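Putative isochorismatase (Streptomyces avermitilis, PDB 3KL2) is of unknown function but belongs to the isochorismatase-like cysteine hydrolase family and is probably a hydrolase. Local coordinates at residues Gly95-Lys98 with Gly99-Asp102; Thr140-Asp143 with Phe144-Ser148. One frame throughout, in Å; residues are numbered along the deposited sequence.

Contact 1: Gly95-Lys98 with Gly99-Asp102; sequences GILK and GVVD
Lys98 and Asp102 meet through an i to i+4 salt bridge on the first turns of helix 96-103, a short helix that lies outside the parallel sheet of the isochorismatase-type alpha/beta fold. Their backbones are already tied at the same spacing: Asp102 N donates to Lys98 O over 2.9 Å with an N-H...O angle of 161°. The side chains then close a second link on the outer surface. Lys98 sets off with CG anti to its own backbone N (chi1 -174°), runs extended through CD and CE, and bends at the last torsion, chi4 -31°, which turns NZ toward the carboxylate of Asp102. The chain does not merely touch with its end, because CG also passes 3.6 Å from Asp102 OD2. Asp102 keeps its carboxyl carbon beside its backbone N, with CG 3.1 Å from Lys98 O, which directs OD2 toward the ammonium group.

A different side of the turn holds the apolar residues. Leu97 points away from the following turn, yet its CD2 comes within 4.3 Å of Val100 CG2, a loose methyl-to-methyl contact. Leu97 O accepts from Val101 N at 3.1 Å, and Val101 CG2, lying beside its own backbone N, is 3.4 Å from Leu97 O. Val100 and Val101 continue this apolar side onto Phe82, Tyr86 and Leu89 of the same chain, while Leu97 packs on Phe144 of the third subunit and its N is hydrogen-bonded to Tyr173 OH of the second. The helix thus has an apolar side packed on loops of its own chain and on neighbouring subunits, and a charged outer side. On the latter, the 2.8 Å bond from Lys98 NZ enters the syn lone pair of Asp102 OD2.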
# COMPACT_ATOMS: atom_id res chain seq x y z
N GLY A 95 5.95 16.84 -13.47
CA GLY A 95 4.53 16.81 -13.18
C GLY A 95 4.19 17.90 -12.21
O GLY A 95 4.95 18.83 -12.05
N ILE A 96 3.07 17.76 -11.55
CA ILE A 96 2.51 18.81 -10.71
C ILE A 96 3.37 19.20 -9.50
O ILE A 96 3.25 20.31 -9.01
CB ILE A 96 1.09 18.42 -10.26
CG1 ILE A 96 0.31 19.59 -9.63
CG2 ILE A 96 1.17 17.25 -9.30
CD1 ILE A 96 0.05 20.78 -10.55
N LEU A 97 4.24 18.31 -9.01
CA LEU A 97 5.06 18.64 -7.84
C LEU A 97 6.21 19.55 -8.21
O LEU A 97 6.77 20.22 -7.35
CB LEU A 97 5.60 17.40 -7.11
CG LEU A 97 4.68 16.58 -6.20
CD1 LEU A 97 5.45 15.40 -5.64
CD2 LEU A 97 4.02 17.42 -5.05
N LYS A 98 6.57 19.58 -9.48
CA LYS A 98 7.60 20.49 -9.97
C LYS A 98 7.18 21.95 -9.74
O LYS A 98 8.01 22.82 -9.47
CB LYS A 98 7.84 20.26 -11.45
CG LYS A 98 9.02 21.06 -12.08
CD LYS A 98 8.76 21.28 -13.58
CE LYS A 98 9.99 21.76 -14.38
NZ LYS A 98 10.91 22.60 -13.54
N GLY A 99 5.88 22.22 -9.86
CA GLY A 99 5.35 23.55 -9.61
C GLY A 99 5.42 23.96 -8.15
O GLY A 99 5.71 25.13 -7.85
N VAL A 100 5.14 23.00 -7.26
CA VAL A 100 5.26 23.20 -5.83
C VAL A 100 6.68 23.60 -5.50
O VAL A 100 6.92 24.59 -4.80
CB VAL A 100 4.87 21.91 -5.07
CG1 VAL A 100 5.38 21.94 -3.62
CG2 VAL A 100 3.36 21.69 -5.15
N VAL A 101 7.63 22.83 -6.02
CA VAL A 101 9.05 23.07 -5.73
C VAL A 101 9.51 24.40 -6.29
O VAL A 101 10.14 25.19 -5.60
CB VAL A 101 9.95 21.95 -6.28
CG1 VAL A 101 11.42 22.31 -6.14
CG2 VAL A 101 9.65 20.65 -5.52
N ASP A 102 9.20 24.64 -7.56
CA ASP A 102 9.65 25.84 -8.24
C ASP A 102 8.98 27.07 -7.63
O ASP A 102 9.57 28.11 -7.56
CB ASP A 102 9.33 25.75 -9.74
CG ASP A 102 10.25 24.78 -10.50
OD1 ASP A 102 11.22 24.26 -9.91
OD2 ASP A 102 10.00 24.55 -11.71

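Contact 2: Thr140-Asp143 with Phe144-Ser148; sequences TNLD and FILRS
Leu146 reaches back over the preceding turn to Leu142 near the start of helix 142-149, whose residues Leu142, Ile145 and Leu146 pack on Met76 of strand 75-78 in the central parallel sheet. From the backbone outward, Leu146 CB lies 3.6 Å from Leu142 O, the carbonyl that Leu146 N also uses as its acceptor (3.0 Å). With chi1 at -68°, CG stays beside the backbone N and comes to 3.3 Å from that oxygen. At the tip, CD1 meets Leu142 CG at 3.9 Å, the two chains crossing at a slant; Phe137 and Phe177 of the same chain also touch Leu146. With only a methyl group at Leu146, as in an alanine, the space between Leu142, Met76 and the two phenylalanines would probably be left unfilled.

One residue on each side repeats the i to i+4 spacing. Ile145 lays CD1 against the amide of Asn141, 3.3 Å from ND2, while Asn141 OD1 accepts from Glu129 N. Before the helix, Thr140 OG1 takes the N-H of Leu142 in an ST turn at 3.0 Å, and a water accepts from Phe144 N.

Asp143 and Arg147 form the polar pair. OD1 stands 3.9 Å from Arg147 NE, a long salt bridge with the carboxylate and guanidinium planes 42° apart. The stronger partner of the carboxylate is Arg175, at OD2, and Arg147 also makes a cation-pi contact with Phe177. Asp143 thus shares its charge between two arginines, which probably helps to offset the close approach of Arg147 to its counterpart in the fourth subunit.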
# COMPACT_ATOMS: atom_id res chain seq x y z
N THR A 140 0.89 9.23 4.00
CA THR A 140 0.46 9.57 5.32
C THR A 140 -0.06 8.38 6.14
O THR A 140 -0.12 7.26 5.66
CB THR A 140 -0.67 10.58 5.25
OG1 THR A 140 -1.90 9.91 4.98
CG2 THR A 140 -0.37 11.63 4.24
N ASN A 141 -0.46 8.68 7.39
CA ASN A 141 -1.12 7.76 8.32
C ASN A 141 -2.64 7.72 8.19
O ASN A 141 -3.33 7.21 9.08
CB ASN A 141 -0.76 8.08 9.78
CG ASN A 141 -1.05 9.53 10.20
OD1 ASN A 141 -1.55 10.32 9.43
ND2 ASN A 141 -0.69 9.87 11.41
N LEU A 142 -3.16 8.25 7.10
CA LEU A 142 -4.61 8.29 6.95
C LEU A 142 -5.26 6.93 6.99
O LEU A 142 -6.24 6.74 7.76
CB LEU A 142 -5.02 8.98 5.66
CG LEU A 142 -6.56 9.09 5.48
CD1 LEU A 142 -7.14 9.91 6.58
CD2 LEU A 142 -6.95 9.69 4.10
N ASP A 143 -4.80 6.00 6.15
CA ASP A 143 -5.37 4.66 6.11
C ASP A 143 -5.29 3.95 7.46
O ASP A 143 -6.31 3.39 7.94
CB ASP A 143 -4.62 3.78 5.13
CG ASP A 143 -5.45 2.63 4.62
OD1 ASP A 143 -6.69 2.59 4.84
OD2 ASP A 143 -4.88 1.81 3.89
N PHE A 144 -4.11 4.00 8.09
CA PHE A 144 -3.95 3.44 9.43
C PHE A 144 -4.97 3.96 10.47
O PHE A 144 -5.55 3.21 11.23
CB PHE A 144 -2.57 3.72 9.94
CG PHE A 144 -2.26 3.04 11.21
CD1 PHE A 144 -1.49 1.89 11.22
CD2 PHE A 144 -2.74 3.55 12.41
CE1 PHE A 144 -1.20 1.26 12.43
CE2 PHE A 144 -2.47 2.91 13.59
CZ PHE A 144 -1.71 1.80 13.62
N ILE A 145 -5.19 5.26 10.49
CA ILE A 145 -6.01 5.88 11.50
C ILE A 145 -7.48 5.57 11.24
O ILE A 145 -8.21 5.25 12.17
CB ILE A 145 -5.73 7.41 11.59
CG1 ILE A 145 -4.33 7.62 12.16
CG2 ILE A 145 -6.83 8.15 12.41
CD1 ILE A 145 -3.77 9.02 12.10
N LEU A 146 -7.92 5.66 9.98
CA LEU A 146 -9.30 5.35 9.66
C LEU A 146 -9.60 3.90 10.01
O LEU A 146 -10.64 3.59 10.61
CB LEU A 146 -9.59 5.52 8.17
CG LEU A 146 -9.57 6.94 7.57
CD1 LEU A 146 -9.62 6.78 6.09
CD2 LEU A 146 -10.69 7.84 8.08
N ARG A 147 -8.75 3.00 9.56
CA ARG A 147 -9.04 1.60 9.83
C ARG A 147 -8.96 1.33 11.33
O ARG A 147 -9.83 0.63 11.85
CB ARG A 147 -8.09 0.67 9.10
CG ARG A 147 -8.20 0.73 7.59
CD ARG A 147 -9.61 0.62 7.10
NE ARG A 147 -9.65 0.24 5.68
CZ ARG A 147 -10.77 -0.02 5.00
NH1 ARG A 147 -11.96 0.02 5.58
NH2 ARG A 147 -10.69 -0.35 3.73
N SER A 148 -7.97 1.90 12.02
CA SER A 148 -7.88 1.67 13.47
C SER A 148 -9.14 2.16 14.19
O SER A 148 -9.60 1.50 15.11
CB SER A 148 -6.64 2.35 14.07
OG SER A 148 -6.37 1.90 15.38
O HOH W 1 -1.66 4.63 6.83

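Overall arrangement
Contacts 1 and 2 are each built on the start of one short helix, 96-103 and 142-149, and follow in series along the chain; within one chain their centres are 26 Å apart and their nearest atoms about 12 Å apart. Both pair an acidic with a basic side chain four residues apart, but in reversed order: the base comes first in 95-102, the acid in 140-148. In contact 1 that pair is close and exposed; in contact 2 it is long and shares its acid with Arg175. Contact 2 is largely buried, its leucines and isoleucine set against the sheet, whereas contact 1 is only partly buried. Both reach other subunits, and the two helices, apart within a chain, meet between subunits.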